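PDB 2CX0: PUA domain-containing protein from Aeropyrum pernix, which is of unknown function but probably binds RNA and may act in translation initiation. Local coordinates for residues F69-Q81 with R166-Q180. Residues are numbered along the deposited sequence; the frame is centred on the assembly and turned at random.
Sequences FEWSDGRIYPTLQ and RRVHRLGDALWELAQ
Val168 lays its methyl CG1 over the five-membered ring of Trp71, 3.7 Å from that centroid and almost on the ring normal. The same methyl makes a second CH-pi contact with the Tyr77 face, so a small branched residue fits the corner formed by the two rings. With CG anti to the backbone N (chi1 -160°), the Trp71 indole turns its far edge to Arg166, whose NH1 is 3.2 Å from CZ3; guanidinium and indole are nearly coplanar, an edge contact rather than a cation-pi stack. A glycine in place of Trp71 would probably leave one side of Val168 CG1 uncovered and the Arg166 guanidinium freer to swing. At the outer end of Arg166, a water links NH2 to Asp73 OD2, while Asp73 OD1 accepts from Arg75 N, an Asx turn. Here the hairpin of strands 65-70 and 76-78, from the N-terminal pre-PUA sheet, meets PUA-domain strand 163-170, which carries a classic beta bulge at Val168 and His169, both facing Val142. Helix 174-183 then returns to the N-terminal sheet, and the flat apolar Phe69 face takes Leu175 CD2, 3.5 Å from its centroid. The Phe69 edge points toward the His169 face, an offset edge-to-face pair with planes at 72°. Leu80 CG rests on His169 CE1 (3.5 Å), while CD1 reaches Leu171 N (3.4 Å). Bent at chi2, Gln81 brings NE2 over the rim of one Trp176 face, its amide tilted 35°; this NH2 can donate twice, to Gln180 OE1 (2.8 Å) and weakly to Trp176 O. Its buried OE1 packs on Ala179 CB without a hydrogen-bond partner.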
loop_
_atom_site.group_PDB
_atom_site.type_symbol
_atom_site.label_atom_id
_atom_site.label_comp_id
_atom_site.label_asym_id
_atom_site.label_seq_id
_atom_site.Cartn_x
_atom_site.Cartn_y
_atom_site.Cartn_z
ATOM N N PHE A 69 4.870 -2.469 5.422
ATOM C CA PHE A 69 6.252 -1.981 5.429
ATOM C C PHE A 69 6.278 -0.606 6.036
ATOM O O PHE A 69 5.256 0.107 6.058
ATOM C CB PHE A 69 6.839 -1.941 4.050
ATOM C CG PHE A 69 6.097 -1.067 3.108
ATOM C CD1 PHE A 69 6.557 0.247 2.858
ATOM C CD2 PHE A 69 4.924 -1.531 2.455
ATOM C CE1 PHE A 69 5.867 1.087 1.980
ATOM C CE2 PHE A 69 4.228 -0.706 1.583
ATOM C CZ PHE A 69 4.696 0.606 1.346
ATOM N N GLU A 70 7.421 -0.247 6.579
ATOM C CA GLU A 70 7.576 1.087 7.152
ATOM C C GLU A 70 8.100 2.064 6.072
ATOM O O GLU A 70 9.092 1.781 5.382
ATOM C CB GLU A 70 8.544 1.068 8.369
ATOM C CG GLU A 70 8.485 2.429 9.079
ATOM C CD GLU A 70 9.466 2.583 10.253
ATOM O OE1 GLU A 70 9.452 1.764 11.178
ATOM O OE2 GLU A 70 10.257 3.535 10.241
ATOM N N TRP A 71 7.454 3.218 5.936
ATOM C CA TRP A 71 7.909 4.178 4.944
ATOM C C TRP A 71 8.759 5.285 5.597
ATOM O O TRP A 71 8.914 5.327 6.818
ATOM C CB TRP A 71 6.716 4.757 4.175
ATOM C CG TRP A 71 7.177 5.341 2.869
ATOM C CD1 TRP A 71 7.942 4.703 1.935
ATOM C CD2 TRP A 71 6.898 6.637 2.335
ATOM N NE1 TRP A 71 8.159 5.515 0.876
ATOM C CE2 TRP A 71 7.531 6.709 1.088
ATOM C CE3 TRP A 71 6.166 7.743 2.787
ATOM C CZ2 TRP A 71 7.470 7.834 0.274
ATOM C CZ3 TRP A 71 6.101 8.887 1.958
ATOM C CH2 TRP A 71 6.753 8.910 0.723
ATOM N N SER A 72 9.333 6.149 4.788
ATOM C CA SER A 72 10.195 7.208 5.320
ATOM C C SER A 72 9.555 8.236 6.238
ATOM O O SER A 72 10.286 9.012 6.842
ATOM C CB SER A 72 10.945 7.909 4.181
ATOM O OG SER A 72 10.027 8.325 3.186
ATOM N N ASP A 73 8.224 8.241 6.376
ATOM C CA ASP A 73 7.573 9.163 7.299
ATOM C C ASP A 73 7.351 8.433 8.668
ATOM O O ASP A 73 6.681 8.969 9.562
ATOM C CB ASP A 73 6.212 9.614 6.753
ATOM C CG ASP A 73 5.258 8.419 6.396
ATOM O OD1 ASP A 73 5.527 7.259 6.782
ATOM O OD2 ASP A 73 4.217 8.652 5.723
ATOM N N GLY A 74 7.884 7.212 8.787
ATOM C CA GLY A 74 7.724 6.414 10.007
ATOM C C GLY A 74 6.373 5.691 10.203
ATOM O O GLY A 74 6.098 5.106 11.280
ATOM N N ARG A 75 5.501 5.771 9.184
ATOM C CA ARG A 75 4.244 5.099 9.247
ATOM C C ARG A 75 4.302 3.754 8.516
ATOM O O ARG A 75 5.159 3.550 7.625
ATOM C CB ARG A 75 3.136 5.931 8.604
ATOM C CG ARG A 75 2.628 7.040 9.486
ATOM C CD ARG A 75 1.244 7.514 9.030
ATOM N NE ARG A 75 1.265 8.032 7.660
ATOM C CZ ARG A 75 0.255 8.719 7.114
ATOM N NH1 ARG A 75 -0.861 8.978 7.819
ATOM N NH2 ARG A 75 0.357 9.160 5.868
ATOM N N ILE A 76 3.396 2.869 8.927
ATOM C CA ILE A 76 3.329 1.542 8.329
ATOM C C ILE A 76 2.201 1.538 7.273
ATOM O O ILE A 76 1.057 1.966 7.554
ATOM C CB ILE A 76 3.088 0.465 9.415
ATOM C CG1 ILE A 76 4.346 0.372 10.319
ATOM C CG2 ILE A 76 2.861 -0.963 8.748
ATOM C CD1 ILE A 76 3.971 0.047 11.747
ATOM N N TYR A 77 2.546 1.052 6.076
ATOM C CA TYR A 77 1.649 0.974 4.932
ATOM C C TYR A 77 1.473 -0.471 4.424
ATOM O O TYR A 77 2.297 -1.348 4.658
ATOM C CB TYR A 77 2.229 1.752 3.725
ATOM C CG TYR A 77 2.305 3.229 3.882
ATOM C CD1 TYR A 77 1.383 4.055 3.238
ATOM C CD2 TYR A 77 3.293 3.799 4.701
ATOM C CE1 TYR A 77 1.438 5.459 3.411
ATOM C CE2 TYR A 77 3.359 5.222 4.894
ATOM C CZ TYR A 77 2.425 6.011 4.241
ATOM O OH TYR A 77 2.428 7.361 4.436
ATOM N N PRO A 78 0.359 -0.731 3.761
ATOM C CA PRO A 78 0.126 -2.074 3.220
ATOM C C PRO A 78 0.741 -2.140 1.805
ATOM O O PRO A 78 0.769 -1.129 1.042
ATOM C CB PRO A 78 -1.403 -2.166 3.070
ATOM C CG PRO A 78 -1.796 -0.596 2.820
ATOM C CD PRO A 78 -0.791 0.181 3.664
ATOM N N THR A 79 1.164 -3.353 1.425
ATOM C CA THR A 79 1.587 -3.590 0.079
ATOM C C THR A 79 0.291 -3.823 -0.709
ATOM O O THR A 79 -0.822 -4.029 -0.136
ATOM C CB THR A 79 2.339 -4.911 -0.038
ATOM O OG1 THR A 79 1.518 -5.970 0.569
ATOM C CG2 THR A 79 3.756 -4.757 0.666
ATOM N N LEU A 80 0.431 -3.860 -2.031
ATOM C CA LEU A 80 -0.766 -4.182 -2.840
ATOM C C LEU A 80 -1.153 -5.642 -2.585
ATOM O O LEU A 80 -2.335 -6.006 -2.700
ATOM C CB LEU A 80 -0.492 -3.968 -4.345
ATOM C CG LEU A 80 -0.285 -2.478 -4.668
ATOM C CD1 LEU A 80 -0.210 -2.404 -6.191
ATOM C CD2 LEU A 80 -1.477 -1.577 -4.193
ATOM N N GLN A 81 -0.164 -6.508 -2.294
ATOM C CA GLN A 81 -0.459 -7.931 -1.971
ATOM C C GLN A 81 -1.356 -8.011 -0.713
ATOM O O GLN A 81 -2.257 -8.857 -0.636
ATOM C CB GLN A 81 0.847 -8.746 -1.726
ATOM C CG GLN A 81 1.680 -8.991 -3.028
ATOM C CD GLN A 81 2.488 -7.786 -3.519
ATOM O OE1 GLN A 81 2.556 -6.742 -2.828
ATOM N NE2 GLN A 81 3.127 -7.932 -4.705
ATOM N N ARG A 166 -0.430 11.287 -3.210
ATOM C CA ARG A 166 0.999 11.174 -3.392
ATOM C C ARG A 166 1.331 9.694 -3.350
ATOM O O ARG A 166 1.036 8.982 -2.364
ATOM C CB ARG A 166 1.745 11.979 -2.294
ATOM C CG ARG A 166 3.263 11.857 -2.375
ATOM C CD ARG A 166 3.975 12.966 -1.620
ATOM N NE ARG A 166 3.484 13.159 -0.258
ATOM C CZ ARG A 166 3.815 12.384 0.771
ATOM N NH1 ARG A 166 4.639 11.361 0.569
ATOM N NH2 ARG A 166 3.353 12.647 2.006
ATOM N N ARG A 167 1.962 9.233 -4.429
ATOM C CA ARG A 167 2.346 7.832 -4.529
ATOM C C ARG A 167 3.356 7.372 -3.434
ATOM O O ARG A 167 4.326 8.081 -3.151
ATOM C CB ARG A 167 2.964 7.575 -5.948
ATOM C CG ARG A 167 3.662 6.195 -6.041
ATOM C CD ARG A 167 4.880 6.228 -6.989
ATOM N NE ARG A 167 5.968 7.040 -6.412
ATOM C CZ ARG A 167 6.369 8.223 -6.861
ATOM N NH1 ARG A 167 5.800 8.777 -7.914
ATOM N NH2 ARG A 167 7.329 8.869 -6.215
ATOM N N VAL A 168 3.089 6.246 -2.769
ATOM C CA VAL A 168 4.072 5.671 -1.835
ATOM C C VAL A 168 4.536 4.295 -2.402
ATOM O O VAL A 168 5.724 3.981 -2.479
ATOM C CB VAL A 168 3.467 5.496 -0.455
ATOM C CG1 VAL A 168 4.360 4.556 0.455
ATOM C CG2 VAL A 168 3.309 6.923 0.176
ATOM N N HIS A 169 3.583 3.478 -2.826
ATOM C CA HIS A 169 3.878 2.147 -3.368
ATOM C C HIS A 169 2.888 1.864 -4.505
ATOM O O HIS A 169 1.671 2.189 -4.395
ATOM C CB HIS A 169 3.753 1.088 -2.260
ATOM C CG HIS A 169 3.651 -0.318 -2.768
ATOM N ND1 HIS A 169 2.589 -1.151 -2.478
ATOM C CD2 HIS A 169 4.532 -1.065 -3.475
ATOM C CE1 HIS A 169 2.828 -2.365 -2.988
ATOM N NE2 HIS A 169 4.003 -2.331 -3.596
ATOM N N ARG A 170 3.378 1.255 -5.601
ATOM C CA ARG A 170 2.479 1.039 -6.726
ATOM C C ARG A 170 2.784 -0.236 -7.500
ATOM O O ARG A 170 3.865 -0.799 -7.374
ATOM C CB ARG A 170 2.511 2.248 -7.684
ATOM C CG ARG A 170 3.934 2.585 -8.229
ATOM C CD ARG A 170 4.352 1.746 -9.451
ATOM N NE ARG A 170 5.694 2.211 -9.885
ATOM C CZ ARG A 170 6.388 1.686 -10.896
ATOM N NH1 ARG A 170 5.864 0.683 -11.619
ATOM N NH2 ARG A 170 7.635 2.140 -11.131
ATOM N N LEU A 171 1.793 -0.688 -8.269
ATOM C CA LEU A 171 1.912 -1.919 -9.064
ATOM C C LEU A 171 3.193 -1.928 -9.944
ATOM O O LEU A 171 3.368 -1.028 -10.778
ATOM C CB LEU A 171 0.691 -1.997 -9.982
ATOM C CG LEU A 171 0.249 -3.451 -10.223
ATOM C CD1 LEU A 171 -1.152 -3.558 -10.900
ATOM C CD2 LEU A 171 1.334 -4.082 -10.998
ATOM N N GLY A 172 4.074 -2.913 -9.744
ATOM C CA GLY A 172 5.272 -2.962 -10.572
ATOM C C GLY A 172 6.517 -2.242 -10.051
ATOM O O GLY A 172 7.545 -2.242 -10.737
ATOM N N ASP A 173 6.421 -1.582 -8.896
ATOM C CA ASP A 173 7.614 -0.962 -8.362
ATOM C C ASP A 173 8.535 -2.066 -7.738
ATOM O O ASP A 173 8.193 -3.246 -7.722
ATOM C CB ASP A 173 7.300 0.248 -7.407
ATOM C CG ASP A 173 6.709 -0.139 -6.027
ATOM O OD1 ASP A 173 6.748 -1.328 -5.587
ATOM O OD2 ASP A 173 6.204 0.839 -5.367
ATOM N N ALA A 174 9.734 -1.671 -7.308
ATOM C CA ALA A 174 10.689 -2.624 -6.781
ATOM C C ALA A 174 10.148 -3.419 -5.595
ATOM O O ALA A 174 10.343 -4.657 -5.539
ATOM C CB ALA A 174 11.964 -1.906 -6.405
ATOM N N LEU A 175 9.484 -2.725 -4.670
ATOM C CA LEU A 175 8.917 -3.421 -3.515
ATOM C C LEU A 175 7.822 -4.406 -3.983
ATOM O O LEU A 175 7.729 -5.542 -3.458
ATOM C CB LEU A 175 8.334 -2.428 -2.480
ATOM C CG LEU A 175 7.479 -3.017 -1.330
ATOM C CD1 LEU A 175 8.349 -3.910 -0.418
ATOM C CD2 LEU A 175 6.918 -1.922 -0.496
ATOM N N TRP A 176 7.022 -3.972 -4.983
ATOM C CA TRP A 176 5.949 -4.819 -5.491
ATOM C C TRP A 176 6.545 -6.125 -6.052
ATOM O O TRP A 176 6.029 -7.232 -5.755
ATOM C CB TRP A 176 5.185 -4.107 -6.618
ATOM C CG TRP A 176 3.966 -4.873 -6.992
ATOM C CD1 TRP A 176 2.770 -4.862 -6.350
ATOM C CD2 TRP A 176 3.870 -5.847 -8.018
ATOM N NE1 TRP A 176 1.919 -5.795 -6.902
ATOM C CE2 TRP A 176 2.567 -6.409 -7.940
ATOM C CE3 TRP A 176 4.755 -6.297 -9.007
ATOM C CZ2 TRP A 176 2.119 -7.408 -8.821
ATOM C CZ3 TRP A 176 4.316 -7.293 -9.897
ATOM C CH2 TRP A 176 3.010 -7.836 -9.795
ATOM N N GLU A 177 7.636 -6.011 -6.816
ATOM C CA GLU A 177 8.225 -7.202 -7.433
ATOM C C GLU A 177 8.817 -8.121 -6.383
ATOM O O GLU A 177 8.656 -9.316 -6.441
ATOM C CB GLU A 177 9.301 -6.826 -8.480
ATOM C CG GLU A 177 8.732 -6.111 -9.727
ATOM C CD GLU A 177 7.831 -6.979 -10.616
ATOM O OE1 GLU A 177 7.666 -8.207 -10.416
ATOM O OE2 GLU A 177 7.270 -6.418 -11.557
ATOM N N LEU A 178 9.525 -7.530 -5.434
ATOM C CA LEU A 178 10.083 -8.306 -4.363
ATOM C C LEU A 178 8.943 -9.035 -3.579
ATOM O O LEU A 178 9.045 -10.250 -3.264
ATOM C CB LEU A 178 10.875 -7.370 -3.449
ATOM C CG LEU A 178 11.268 -8.078 -2.134
ATOM C CD1 LEU A 178 12.222 -9.268 -2.431
ATOM C CD2 LEU A 178 11.969 -7.024 -1.236
ATOM N N ALA A 179 7.873 -8.305 -3.281
ATOM C CA ALA A 179 6.749 -8.876 -2.507
ATOM C C ALA A 179 6.067 -10.002 -3.262
ATOM O O ALA A 179 5.714 -11.018 -2.642
ATOM C CB ALA A 179 5.713 -7.816 -2.122
ATOM N N GLN A 180 5.928 -9.852 -4.586
ATOM C CA GLN A 180 5.329 -10.893 -5.417
ATOM C C GLN A 180 6.108 -12.204 -5.283
ATOM O O GLN A 180 5.522 -13.282 -5.215
ATOM C CB GLN A 180 5.385 -10.517 -6.894
ATOM C CG GLN A 180 4.247 -9.743 -7.377
ATOM C CD GLN A 180 2.951 -10.467 -7.136
ATOM O OE1 GLN A 180 2.369 -10.312 -6.069
ATOM N NE2 GLN A 180 2.497 -11.287 -8.113
HETATM O O HOH W 1 3.388 11.334 4.915
#